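Local coordinates for RND efflux system, outer membrane lipoprotein, NodT family (Burkholderia mallei, PDB 6U94) that probably serves as the outer membrane exit channel of a drug or solute efflux system, as a lipoprotein of the outer membrane factor family, at residues 51-56 against 265-270; 69-74 against 148-153; 76-81 against 243-248; 170-175 against 444-449; 304-309 against 366-371. All blocks are in the same frame, centred on the assembly; numbering follows the deposited sequence. Where two conformers were deposited one is given.

Contact 1. Residues 51-56 against 265-270; sequences NFLADA and ALLAEF
Phe52 and Leu267 make the dense side of this meeting of two loops. The Phe52 ring is swung away from its own backbone nitrogen (chi1 175°) and brings CZ to 3.8 Å from Leu267 CD1, while CD2 of the same leucine lies over one of its faces. Further along, Phe52 CE1 touches Phe270 CZ at 3.9 Å; the two ring planes are only 25° apart but so far slid that they hardly overlap. Leu53 and Leu267 run side by side and meet through their CD2 methyls, 3.6 Å apart. The ring of Tyr452 meets that of Phe52 with nearly parallel planes, and with Val449 it extends this apolar patch onto helix 421-454. Between the two loop segments there is a single beta bridge, Leu53 with Leu267, in a chain whose regular structure is otherwise helical. Ala268 N gives a nearly straight bond to Phe52 O (2.8 Å, 172°), and Leu266 O takes two donors, Ala54 N at 2.9 Å and Asp55 N at 3.1 Å, both bonds clearly bent. The other side is looser and more open to solvent. Ala54 is exposed, its CB resting 3.4 Å from Leu266 O, and the partly exposed Asp55 lays its carboxylate beside Leu266 CD2. One oxygen of Asp55 forms a salt bridge with Arg264; the other caps helix 56-67 at Leu58 N.

Contact 2. Residues 69-74 against 148-153; sequences NRDLRV and AQEQYL
Arg73 reaches across to two residues one turn of helix 146-152 presents, Gln149 and Glu150. Its NE stands 3.5 Å from Glu150 OE2 in a long salt bridge, with the guanidinium and carboxylate planes turned 52° apart. The aliphatic part of the arginine lies against the amide oxygen of Gln149, CD at 3.3 Å from OE1, while the NE2 of that glutamine is bonded to Leu144 O. A bend at chi3 (62°) turns the guanidinium off the line of the extended first half of the chain. Beside this polar layer Leu153 CD1 packs on Arg73 CA at 3.7 Å, and Leu72 CD1 comes equally near to Leu153 O. Neighbouring helices back both leucines: Leu153 also rests on Leu137 and Val141 of helix 132-142, and Leu72 on Val162 of helix 156-203. Asp71 fixes the start of the arginine's helix, its OD2 accepting from Val74 N at 2.9 Å and its OD1 taking a weak bond from Arg73 N. Its carboxylate is 4.7 Å from that of Glu150, measured OD1 to OE2, so the arginine probably eases the repulsion between them. This is an Asp N-cap at the first turn of helix 72-86, set against the last turn of helix 146-152.

Contact 3. Residues 76-81 against 243-248; sequences TLDIDE and LAVLIG
Two antiparallel helices of the mainly helical body pack here, helix 72-86 against the C-terminal end of helix 211-247, their local axes 8.6 Å apart at 170°. Val245 is the central side chain, and its two methyls divide the work. CG1, anti to the backbone nitrogen (chi1 174°), points into the other helix, 3.4 Å from Asp78 O and 3.8 Å from Asp78 CB. CG2 comes up against the carboxylate end of the extended Glu81, 4.1 Å from its OE2, the two side chains crossing at about a right angle. On the more buried flank Leu246 CD2 touches Ile79 CG1 at 3.9 Å, again with the side chains roughly perpendicular. Asp78 contributes its CB and carboxylate to the packing against Val245, but its charge is directed to Arg70: OD2 forms a salt bridge with Arg70 NH1. The same arginine also bonds to the carbonyl oxygens of Val245 and Leu246, gathering the last turn of helix 211-247 and the aspartate around one cation. Gly248 then leaves helical geometry with a positive phi of 77°, ending the helix. Behind the interface, helix 156-203 receives both apolar residues, Ile79 on Leu166 and Leu246 on Val170 and Thr173. Phe138 of helix 132-142 touches Ile79 too, along with Thr76 and Asp80.

Contact 4. Residues 170-175 against 444-449; sequences VANTYL and GLTSRV
Asn172 OD1 and Thr446 OG1 form the hydrogen bond between the two segments, the hydroxyl donating over a modelled 2.5 Å, a length so short that it is doubtful. Leu442 O, in the threonine's own helix, is a second partner of that hydroxyl. The asparagine oxygen is approached in the carbonyl plane with a C=O...donor angle of 158°. Asn172 carries its amide out from the helix with CG opposite the backbone nitrogen (chi1 -172°), which lets OD1 meet the threonine while ND2 donates to Tyr86 OH. Partners at both ends of the amide would hold its orientation. On the other flank the contact is purely apolar. Leu175 CD1 rests on Leu445 CB at 3.9 Å, with the side chains near perpendicular, and the same methyl also approaches Val449 CG2. That valine methyl lies 4.2 Å from Ala171 CB, the small alanine admitting it against the opposing helix. The segments run antiparallel at 171° with axes 9.8 Å apart, joining helix 156-203 to helix 421-454, two long helices of this outer membrane factor fold. A buried amide with partners at both ends, beside a leucine, valine and alanine patch, is consistent with a polar pair that fixes the local register, beside apolar packing.

Contact 5. Residues 304-309 against 366-371; sequences AAFFPR and GYEHTI
The backbone leaves helix 299-306 at Phe307, where the chain straightens past the flank of helix 362-415, Phe306 CA passing 5.7 Å from Glu368 CA. This helix end and the loop that follows it pack on the first part of one of the long helices of the outer membrane factor fold. Phe306 points at that helix and lays a face of its ring over Glu368, whose CB lies 4.2 Å from the ring centroid in a CH-pi contact. The extended glutamate continues along the rim, its CG at 3.5 Å from Phe306 CD1, and carries its carboxylate to a salt bridge of OE1 with Arg359. Ile371 fills the space between the two phenylalanines. Its CG2 is 3.4 Å from Phe306 O, touches Pro308 CD and lies over one face of the Phe307 ring, while its CD1 reaches Phe307 CD2 at 3.6 Å. With CG1 beside its own backbone nitrogen (chi1 -65°), the isoleucine sends that CD1 methyl over one face of Tyr367, toward its rim. Pro308 is backed by Trp333 and Phe335 from loops and by Phe375, and Phe307 by Ile285 of helix 283-294, so the region is well buried. The tyrosine hydroxyl, hydrogen-bonded to Glu289 OE2, meets the Phe307 ring at its edge and in its plane, OH to CD2 at 3.5 Å.

How the contacts relate
Contact 4, whose centre lies about 5 Å from that of the chain, is the hub: it touches both contact 1 and contact 3, which themselves stay about 10 Å apart at their nearest atoms. Arg448 O touches CZ of Phe52 and of Phe270 in contact 1, and Leu243 of contact 3 packs against Thr173. Contact 2 is tied to contact 3 by Arg70, and the two share helix 72-86, centres about 14 Å apart. Contact 5 stands apart, its centre about 29 Å from that of contact 4, and its helix 362-415 precedes helix 421-454. Along the chain contact 5 is nested inside the loop that contact 4 closes.

Contact 1. Residues 51-56 against 265-270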
# COMPACT_ATOMS: atom_id res chain seq x y z
N ASN A 51 -4.83 7.46 15.12
CA ASN A 51 -5.44 6.19 15.49
C ASN A 51 -5.03 5.06 14.55
O ASN A 51 -5.12 3.89 14.94
CB ASN A 51 -6.96 6.31 15.55
CG ASN A 51 -7.54 7.02 14.34
OD1 ASN A 51 -6.88 7.15 13.30
ND2 ASN A 51 -8.78 7.47 14.46
N PHE A 52 -4.56 5.38 13.34
CA PHE A 52 -4.15 4.38 12.38
C PHE A 52 -2.65 4.10 12.45
O PHE A 52 -2.23 2.94 12.50
CB PHE A 52 -4.55 4.82 10.97
CG PHE A 52 -4.06 3.91 9.88
CD1 PHE A 52 -4.44 2.58 9.84
CD2 PHE A 52 -3.24 4.40 8.88
CE1 PHE A 52 -4.00 1.74 8.83
CE2 PHE A 52 -2.79 3.57 7.87
CZ PHE A 52 -3.17 2.24 7.84
N LEU A 53 -1.84 5.15 12.46
CA LEU A 53 -0.39 5.01 12.60
C LEU A 53 -0.07 4.91 14.08
O LEU A 53 -0.06 5.91 14.80
CB LEU A 53 0.33 6.18 11.94
CG LEU A 53 -0.07 6.43 10.48
CD1 LEU A 53 0.80 7.51 9.87
CD2 LEU A 53 0.02 5.15 9.67
N ALA A 54 0.21 3.69 14.54
CA ALA A 54 0.40 3.43 15.97
C ALA A 54 1.84 3.59 16.42
O ALA A 54 2.08 3.93 17.58
CB ALA A 54 -0.10 2.03 16.32
N ASP A 55 2.81 3.35 15.53
CA ASP A 55 4.21 3.40 15.92
C ASP A 55 4.62 4.83 16.27
O ASP A 55 4.33 5.77 15.51
CB ASP A 55 5.09 2.85 14.80
CG ASP A 55 6.55 2.74 15.20
OD1 ASP A 55 6.84 2.02 16.18
OD2 ASP A 55 7.39 3.37 14.54
N ALA A 56 5.28 4.99 17.41
CA ALA A 56 5.65 6.32 17.88
C ALA A 56 6.61 7.01 16.91
O ALA A 56 6.45 8.20 16.62
CB ALA A 56 6.27 6.23 19.28
N ALA A 265 3.87 -4.47 15.71
CA ALA A 265 2.76 -3.80 15.04
C ALA A 265 3.03 -2.30 14.96
O ALA A 265 3.23 -1.65 15.99
CB ALA A 265 1.45 -4.07 15.78
N LEU A 266 3.03 -1.77 13.74
CA LEU A 266 3.15 -0.34 13.51
C LEU A 266 1.85 0.31 13.07
O LEU A 266 1.61 1.47 13.40
CB LEU A 266 4.23 -0.04 12.47
CG LEU A 266 5.68 -0.37 12.87
CD1 LEU A 266 6.06 -1.78 12.44
CD2 LEU A 266 6.63 0.66 12.29
N LEU A 267 1.01 -0.41 12.33
CA LEU A 267 -0.31 0.06 11.96
C LEU A 267 -1.36 -0.57 12.87
O LEU A 267 -1.21 -1.71 13.32
CB LEU A 267 -0.63 -0.29 10.50
CG LEU A 267 0.35 0.18 9.43
CD1 LEU A 267 -0.21 -0.11 8.04
CD2 LEU A 267 0.66 1.65 9.60
N ALA A 268 -2.41 0.19 13.15
CA ALA A 268 -3.55 -0.35 13.87
C ALA A 268 -4.51 -1.02 12.90
O ALA A 268 -4.64 -0.61 11.74
CB ALA A 268 -4.27 0.75 14.65
N GLU A 269 -5.16 -2.07 13.37
CA GLU A 269 -6.13 -2.78 12.55
C GLU A 269 -7.40 -1.95 12.39
O GLU A 269 -7.80 -1.21 13.28
CB GLU A 269 -6.45 -4.14 13.15
CG GLU A 269 -7.30 -5.04 12.26
CD GLU A 269 -6.71 -5.20 10.87
OE1 GLU A 269 -7.12 -4.44 9.96
OE2 GLU A 269 -5.84 -6.07 10.70
N PHE A 270 -8.02 -2.08 11.23
CA PHE A 270 -9.26 -1.37 10.97
C PHE A 270 -10.36 -1.89 11.88
O PHE A 270 -10.53 -3.12 12.01
CB PHE A 270 -9.67 -1.52 9.50
CG PHE A 270 -8.73 -0.85 8.55
CD1 PHE A 270 -8.78 0.53 8.35
CD2 PHE A 270 -7.80 -1.59 7.84
CE1 PHE A 270 -7.91 1.15 7.47
CE2 PHE A 270 -6.93 -0.98 6.96
CZ PHE A 270 -6.99 0.39 6.77

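Contact 2. Residues 69-74 against 148-153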
# COMPACT_ATOMS: atom_id res chain seq x y z
N ASN A 69 6.74 23.99 6.63
CA ASN A 69 6.19 25.28 6.23
C ASN A 69 6.04 25.43 4.72
O ASN A 69 5.65 26.51 4.26
CB ASN A 69 7.05 26.41 6.78
CG ASN A 69 6.95 26.55 8.28
OD1 ASN A 69 5.98 26.10 8.89
ND2 ASN A 69 7.95 27.17 8.89
N ARG A 70 6.34 24.39 3.94
CA ARG A 70 6.14 24.47 2.50
C ARG A 70 4.66 24.64 2.17
O ARG A 70 3.78 24.29 2.96
CB ARG A 70 6.68 23.21 1.82
CG ARG A 70 5.82 21.99 2.07
CD ARG A 70 6.56 20.69 1.77
NE ARG A 70 6.18 19.65 2.72
CZ ARG A 70 6.75 18.45 2.78
NH1 ARG A 70 7.72 18.13 1.93
NH2 ARG A 70 6.34 17.56 3.68
N ASP A 71 4.40 25.20 1.00
CA ASP A 71 3.02 25.30 0.53
C ASP A 71 2.61 23.98 -0.13
O ASP A 71 3.44 23.11 -0.43
CB ASP A 71 2.86 26.49 -0.41
CG ASP A 71 3.14 26.15 -1.86
OD1 ASP A 71 2.33 26.55 -2.72
OD2 ASP A 71 4.16 25.49 -2.14
N LEU A 72 1.30 23.83 -0.35
CA LEU A 72 0.80 22.56 -0.85
C LEU A 72 1.29 22.25 -2.26
O LEU A 72 1.46 21.08 -2.61
CB LEU A 72 -0.73 22.54 -0.81
CG LEU A 72 -1.34 22.44 0.58
CD1 LEU A 72 -2.80 22.04 0.50
CD2 LEU A 72 -0.56 21.47 1.46
N ARG A 73 1.55 23.29 -3.06
CA ARG A 73 2.10 23.05 -4.39
C ARG A 73 3.49 22.41 -4.30
O ARG A 73 3.81 21.49 -5.07
CB ARG A 73 2.17 24.35 -5.19
CG ARG A 73 2.47 24.15 -6.66
CD ARG A 73 2.53 25.48 -7.41
NE ARG A 73 3.60 26.34 -6.92
CZ ARG A 73 4.89 26.16 -7.19
NH1 ARG A 73 5.28 25.14 -7.95
NH2 ARG A 73 5.80 26.99 -6.70
N VAL A 74 4.31 22.87 -3.36
CA VAL A 74 5.63 22.27 -3.17
C VAL A 74 5.50 20.88 -2.56
O VAL A 74 6.24 19.96 -2.93
CB VAL A 74 6.52 23.20 -2.32
CG1 VAL A 74 7.75 22.46 -1.82
CG2 VAL A 74 6.94 24.41 -3.14
N ALA A 148 -2.71 29.10 -11.00
CA ALA A 148 -3.92 28.28 -10.95
C ALA A 148 -3.77 27.14 -9.95
O ALA A 148 -4.74 26.79 -9.26
CB ALA A 148 -4.24 27.75 -12.34
N GLN A 149 -2.58 26.54 -9.87
CA GLN A 149 -2.35 25.45 -8.92
C GLN A 149 -2.54 25.93 -7.49
O GLN A 149 -3.24 25.29 -6.69
CB GLN A 149 -0.96 24.86 -9.11
CG GLN A 149 -0.79 24.05 -10.39
CD GLN A 149 0.65 23.67 -10.65
OE1 GLN A 149 1.43 23.46 -9.73
NE2 GLN A 149 1.01 23.57 -11.93
N GLU A 150 -1.92 27.07 -7.14
CA GLU A 150 -2.04 27.59 -5.79
C GLU A 150 -3.49 27.90 -5.43
O GLU A 150 -3.90 27.74 -4.27
CB GLU A 150 -1.17 28.84 -5.63
CG GLU A 150 0.32 28.54 -5.73
CD GLU A 150 1.13 29.73 -6.22
OE1 GLU A 150 0.54 30.80 -6.46
OE2 GLU A 150 2.37 29.59 -6.36
N GLN A 151 -4.30 28.30 -6.42
CA GLN A 151 -5.70 28.60 -6.16
C GLN A 151 -6.54 27.33 -6.08
O GLN A 151 -7.40 27.20 -5.21
CB GLN A 151 -6.25 29.54 -7.24
CG GLN A 151 -7.72 29.88 -7.10
CD GLN A 151 -8.17 30.88 -8.14
OE1 GLN A 151 -8.80 30.52 -9.13
NE2 GLN A 151 -7.85 32.15 -7.91
N TYR A 152 -6.30 26.37 -6.98
CA TYR A 152 -7.01 25.10 -6.92
C TYR A 152 -6.72 24.37 -5.61
O TYR A 152 -7.62 23.76 -5.02
CB TYR A 152 -6.62 24.22 -8.11
CG TYR A 152 -7.12 22.79 -8.03
CD1 TYR A 152 -8.42 22.46 -8.39
CD2 TYR A 152 -6.28 21.76 -7.62
CE1 TYR A 152 -8.88 21.16 -8.32
CE2 TYR A 152 -6.72 20.46 -7.55
CZ TYR A 152 -8.02 20.16 -7.90
OH TYR A 152 -8.47 18.86 -7.83
N LEU A 153 -5.48 24.45 -5.13
CA LEU A 153 -5.07 23.72 -3.94
C LEU A 153 -5.48 24.41 -2.64
O LEU A 153 -5.24 23.85 -1.57
CB LEU A 153 -3.55 23.51 -3.96
CG LEU A 153 -3.04 22.58 -5.06
CD1 LEU A 153 -1.52 22.56 -5.10
CD2 LEU A 153 -3.60 21.18 -4.87

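Contact 3. Residues 76-81 against 243-248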
# COMPACT_ATOMS: atom_id res chain seq x y z
N THR A 76 3.12 18.82 -3.08
CA THR A 76 2.80 17.97 -4.23
C THR A 76 4.05 17.61 -5.02
O THR A 76 4.20 16.46 -5.47
CB THR A 76 1.77 18.67 -5.11
OG1 THR A 76 0.47 18.57 -4.51
CG2 THR A 76 1.72 18.06 -6.51
N LEU A 77 4.96 18.57 -5.19
CA LEU A 77 6.21 18.28 -5.90
C LEU A 77 7.12 17.36 -5.10
O LEU A 77 7.89 16.59 -5.68
CB LEU A 77 6.94 19.59 -6.23
CG LEU A 77 6.32 20.53 -7.26
CD1 LEU A 77 7.10 21.83 -7.30
CD2 LEU A 77 6.29 19.89 -8.64
N ASP A 78 7.06 17.43 -3.77
CA ASP A 78 7.91 16.58 -2.94
C ASP A 78 7.42 15.14 -2.94
O ASP A 78 8.23 14.20 -3.00
CB ASP A 78 7.97 17.13 -1.51
CG ASP A 78 8.75 18.43 -1.41
OD1 ASP A 78 9.36 18.84 -2.43
OD2 ASP A 78 8.76 19.04 -0.33
N ILE A 79 6.10 14.95 -2.86
CA ILE A 79 5.54 13.61 -2.94
C ILE A 79 5.85 12.99 -4.30
O ILE A 79 6.15 11.79 -4.40
CB ILE A 79 4.02 13.66 -2.68
CG1 ILE A 79 3.75 14.16 -1.26
CG2 ILE A 79 3.38 12.30 -2.91
CD1 ILE A 79 2.33 14.63 -1.04
N ASP A 80 5.80 13.79 -5.36
CA ASP A 80 6.14 13.29 -6.69
C ASP A 80 7.60 12.87 -6.76
O ASP A 80 7.92 11.82 -7.33
CB ASP A 80 5.83 14.35 -7.74
CG ASP A 80 5.03 13.81 -8.90
OD1 ASP A 80 3.78 13.84 -8.82
OD2 ASP A 80 5.64 13.36 -9.89
N GLU A 81 8.50 13.68 -6.20
CA GLU A 81 9.92 13.34 -6.24
C GLU A 81 10.22 12.11 -5.39
O GLU A 81 11.01 11.25 -5.80
CB GLU A 81 10.76 14.53 -5.77
CG GLU A 81 12.25 14.22 -5.65
CD GLU A 81 13.04 15.39 -5.09
OE1 GLU A 81 12.44 16.45 -4.81
OE2 GLU A 81 14.28 15.24 -4.93
N LEU A 243 12.26 9.55 2.20
CA LEU A 243 11.75 9.91 3.51
C LEU A 243 12.18 11.32 3.90
O LEU A 243 11.39 12.08 4.48
CB LEU A 243 12.22 8.90 4.55
CG LEU A 243 11.47 8.85 5.88
CD1 LEU A 243 9.98 8.70 5.64
CD2 LEU A 243 11.99 7.72 6.75
N ALA A 244 13.42 11.69 3.59
CA ALA A 244 13.88 13.05 3.87
C ALA A 244 13.11 14.07 3.04
O ALA A 244 12.78 15.15 3.54
CB ALA A 244 15.38 13.15 3.60
N VAL A 245 12.82 13.75 1.78
CA VAL A 245 12.03 14.65 0.95
C VAL A 245 10.62 14.80 1.51
O VAL A 245 10.07 15.91 1.54
CB VAL A 245 12.00 14.14 -0.51
CG1 VAL A 245 11.06 14.99 -1.35
CG2 VAL A 245 13.40 14.14 -1.10
N LEU A 246 10.03 13.70 1.98
CA LEU A 246 8.64 13.73 2.42
C LEU A 246 8.47 14.55 3.69
O LEU A 246 7.45 15.23 3.85
CB LEU A 246 8.12 12.31 2.63
CG LEU A 246 7.77 11.55 1.35
CD1 LEU A 246 7.38 10.11 1.68
CD2 LEU A 246 6.65 12.26 0.61
N ILE A 247 9.44 14.50 4.60
CA ILE A 247 9.35 15.29 5.82
C ILE A 247 9.96 16.68 5.67
O ILE A 247 9.83 17.50 6.59
CB ILE A 247 10.01 14.57 7.01
CG1 ILE A 247 11.51 14.37 6.76
CG2 ILE A 247 9.33 13.23 7.27
CD1 ILE A 247 12.28 13.92 7.98
N GLY A 248 10.62 16.96 4.55
CA GLY A 248 11.16 18.28 4.30
C GLY A 248 12.43 18.62 5.04
O GLY A 248 12.80 19.80 5.09

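Contact 4. Residues 170-175 against 444-449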
# COMPACT_ATOMS: atom_id res chain seq x y z
N VAL A 170 4.39 9.07 3.62
CA VAL A 170 5.38 8.98 4.68
C VAL A 170 5.33 7.61 5.34
O VAL A 170 6.37 7.01 5.64
CB VAL A 170 5.17 10.10 5.71
CG1 VAL A 170 6.06 9.89 6.93
CG2 VAL A 170 5.44 11.47 5.08
N ALA A 171 4.12 7.08 5.55
CA ALA A 171 3.98 5.78 6.21
C ALA A 171 4.50 4.66 5.32
O ALA A 171 5.23 3.78 5.78
CB ALA A 171 2.52 5.54 6.58
N ASN A 172 4.12 4.67 4.04
CA ASN A 172 4.57 3.61 3.14
C ASN A 172 6.07 3.65 2.93
O ASN A 172 6.69 2.61 2.67
CB ASN A 172 3.84 3.70 1.80
CG ASN A 172 4.12 2.51 0.90
OD1 ASN A 172 3.58 1.43 1.11
ND2 ASN A 172 4.97 2.71 -0.10
N THR A 173 6.68 4.84 3.02
CA THR A 173 8.12 4.95 2.83
C THR A 173 8.89 4.45 4.04
O THR A 173 9.92 3.78 3.90
CB THR A 173 8.50 6.39 2.50
OG1 THR A 173 7.80 6.81 1.34
CG2 THR A 173 9.99 6.51 2.24
N TYR A 174 8.42 4.78 5.25
CA TYR A 174 9.09 4.30 6.46
C TYR A 174 8.88 2.80 6.64
O TYR A 174 9.79 2.09 7.09
CB TYR A 174 8.59 5.07 7.68
CG TYR A 174 9.19 4.62 8.99
CD1 TYR A 174 10.52 4.86 9.28
CD2 TYR A 174 8.42 3.97 9.94
CE1 TYR A 174 11.08 4.46 10.49
CE2 TYR A 174 8.96 3.57 11.15
CZ TYR A 174 10.29 3.81 11.42
OH TYR A 174 10.83 3.41 12.62
N LEU A 175 7.69 2.30 6.30
CA LEU A 175 7.46 0.86 6.33
C LEU A 175 8.33 0.15 5.31
O LEU A 175 8.94 -0.88 5.60
CB LEU A 175 5.98 0.56 6.10
CG LEU A 175 5.07 0.91 7.27
CD1 LEU A 175 3.61 0.63 6.93
CD2 LEU A 175 5.49 0.16 8.52
N GLY A 444 1.00 -6.24 2.24
CA GLY A 444 -0.15 -6.20 3.13
C GLY A 444 -0.24 -4.90 3.91
O GLY A 444 -1.32 -4.33 4.07
N LEU A 445 0.91 -4.41 4.40
CA LEU A 445 0.93 -3.12 5.08
C LEU A 445 0.59 -2.00 4.12
O LEU A 445 -0.23 -1.12 4.42
CB LEU A 445 2.29 -2.89 5.73
CG LEU A 445 2.73 -3.93 6.76
CD1 LEU A 445 4.12 -3.62 7.28
CD2 LEU A 445 1.72 -3.98 7.90
N THR A 446 1.21 -2.01 2.93
CA THR A 446 0.96 -0.98 1.93
C THR A 446 -0.52 -0.89 1.59
O THR A 446 -1.07 0.21 1.46
CB THR A 446 1.78 -1.26 0.68
OG1 THR A 446 3.17 -1.08 0.97
CG2 THR A 446 1.38 -0.32 -0.46
N SER A 447 -1.19 -2.04 1.46
CA SER A 447 -2.60 -2.03 1.09
C SER A 447 -3.47 -1.50 2.22
O SER A 447 -4.57 -0.99 1.97
CB SER A 447 -3.05 -3.42 0.67
OG SER A 447 -3.62 -4.11 1.77
N ARG A 448 -3.02 -1.63 3.47
CA ARG A 448 -3.75 -1.02 4.58
C ARG A 448 -3.60 0.50 4.54
O ARG A 448 -4.54 1.23 4.86
CB ARG A 448 -3.26 -1.58 5.91
CG ARG A 448 -3.50 -3.08 6.07
CD ARG A 448 -2.58 -3.71 7.09
NE ARG A 448 -2.87 -3.27 8.45
CZ ARG A 448 -2.44 -3.90 9.54
NH1 ARG A 448 -1.70 -4.99 9.42
NH2 ARG A 448 -2.74 -3.43 10.75
N VAL A 449 -2.41 0.98 4.16
CA VAL A 449 -2.20 2.41 3.98
C VAL A 449 -3.10 2.94 2.87
O VAL A 449 -3.71 4.01 3.00
CB VAL A 449 -0.71 2.69 3.69
CG1 VAL A 449 -0.53 4.10 3.15
CG2 VAL A 449 0.11 2.47 4.94

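Contact 5. Residues 304-309 against 366-371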
# COMPACT_ATOMS: atom_id res chain seq x y z
N ALA A 304 -29.74 10.18 -0.36
CA ALA A 304 -30.81 9.19 -0.28
C ALA A 304 -30.91 8.39 -1.58
O ALA A 304 -31.18 7.19 -1.55
CB ALA A 304 -32.13 9.88 0.03
N ALA A 305 -30.68 9.05 -2.71
CA ALA A 305 -30.84 8.38 -4.00
C ALA A 305 -29.63 7.52 -4.36
O ALA A 305 -29.80 6.43 -4.92
CB ALA A 305 -31.09 9.42 -5.10
N PHE A 306 -28.41 7.98 -4.06
CA PHE A 306 -27.22 7.39 -4.66
C PHE A 306 -26.13 6.95 -3.69
O PHE A 306 -25.10 6.44 -4.14
CB PHE A 306 -26.61 8.37 -5.67
CG PHE A 306 -27.55 8.78 -6.77
CD1 PHE A 306 -27.95 7.87 -7.73
CD2 PHE A 306 -28.04 10.07 -6.83
CE1 PHE A 306 -28.81 8.24 -8.75
CE2 PHE A 306 -28.90 10.45 -7.84
CZ PHE A 306 -29.29 9.54 -8.80
N PHE A 307 -26.32 7.11 -2.38
CA PHE A 307 -25.25 6.85 -1.41
C PHE A 307 -25.67 5.71 -0.49
O PHE A 307 -26.52 5.91 0.39
CB PHE A 307 -24.95 8.11 -0.61
CG PHE A 307 -23.52 8.20 -0.12
CD1 PHE A 307 -22.95 7.17 0.60
CD2 PHE A 307 -22.77 9.34 -0.37
CE1 PHE A 307 -21.64 7.27 1.05
CE2 PHE A 307 -21.47 9.45 0.07
CZ PHE A 307 -20.90 8.40 0.79
N PRO A 308 -25.12 4.51 -0.67
CA PRO A 308 -25.50 3.40 0.21
C PRO A 308 -25.14 3.68 1.66
O PRO A 308 -24.14 4.34 1.96
CB PRO A 308 -24.69 2.21 -0.34
CG PRO A 308 -24.32 2.60 -1.74
CD PRO A 308 -24.17 4.10 -1.71
N ARG A 309 -25.98 3.18 2.57
CA ARG A 309 -25.71 3.25 4.00
C ARG A 309 -25.52 1.82 4.50
O ARG A 309 -26.49 1.13 4.84
CB ARG A 309 -26.82 4.00 4.77
CG ARG A 309 -28.25 3.61 4.41
CD ARG A 309 -29.25 4.63 4.97
NE ARG A 309 -29.17 4.79 6.42
CZ ARG A 309 -29.98 5.57 7.14
NH1 ARG A 309 -30.95 6.25 6.54
NH2 ARG A 309 -29.84 5.65 8.46
N GLY A 366 -22.29 12.50 -12.49
CA GLY A 366 -20.94 12.42 -11.97
C GLY A 366 -20.91 12.04 -10.50
O GLY A 366 -20.05 11.27 -10.06
N TYR A 367 -21.85 12.58 -9.72
CA TYR A 367 -21.94 12.23 -8.31
C TYR A 367 -22.25 10.75 -8.13
O TYR A 367 -21.66 10.08 -7.27
CB TYR A 367 -23.01 13.09 -7.64
CG TYR A 367 -23.26 12.82 -6.17
CD1 TYR A 367 -22.31 13.15 -5.21
CD2 TYR A 367 -24.45 12.26 -5.75
CE1 TYR A 367 -22.55 12.92 -3.87
CE2 TYR A 367 -24.70 12.02 -4.41
CZ TYR A 367 -23.74 12.35 -3.47
OH TYR A 367 -23.97 12.12 -2.14
N GLU A 368 -23.18 10.22 -8.93
CA GLU A 368 -23.53 8.81 -8.83
C GLU A 368 -22.34 7.92 -9.16
O GLU A 368 -22.08 6.93 -8.46
CB GLU A 368 -24.71 8.49 -9.75
CG GLU A 368 -25.17 7.04 -9.72
CD GLU A 368 -26.27 6.75 -10.71
OE1 GLU A 368 -26.43 7.54 -11.67
OE2 GLU A 368 -26.97 5.73 -10.55
N HIS A 369 -21.60 8.25 -10.22
CA HIS A 369 -20.45 7.44 -10.62
C HIS A 369 -19.31 7.55 -9.62
O HIS A 369 -18.61 6.57 -9.35
CB HIS A 369 -19.98 7.85 -12.01
CG HIS A 369 -20.95 7.53 -13.10
ND1 HIS A 369 -21.83 6.47 -13.03
CD2 HIS A 369 -21.19 8.14 -14.29
CE1 HIS A 369 -22.57 6.43 -14.12
NE2 HIS A 369 -22.20 7.43 -14.91
N THR A 370 -19.11 8.75 -9.06
CA THR A 370 -18.04 8.93 -8.08
C THR A 370 -18.27 8.09 -6.84
O THR A 370 -17.31 7.64 -6.20
CB THR A 370 -17.91 10.42 -7.72
OG1 THR A 370 -17.53 11.16 -8.89
CG2 THR A 370 -16.87 10.65 -6.63
N ILE A 371 -19.53 7.84 -6.48
CA ILE A 371 -19.83 7.02 -5.32
C ILE A 371 -19.61 5.54 -5.62
O ILE A 371 -19.07 4.80 -4.79
CB ILE A 371 -21.26 7.29 -4.83
CG1 ILE A 371 -21.38 8.73 -4.32
CG2 ILE A 371 -21.68 6.30 -3.75
CD1 ILE A 371 -22.78 9.12 -3.94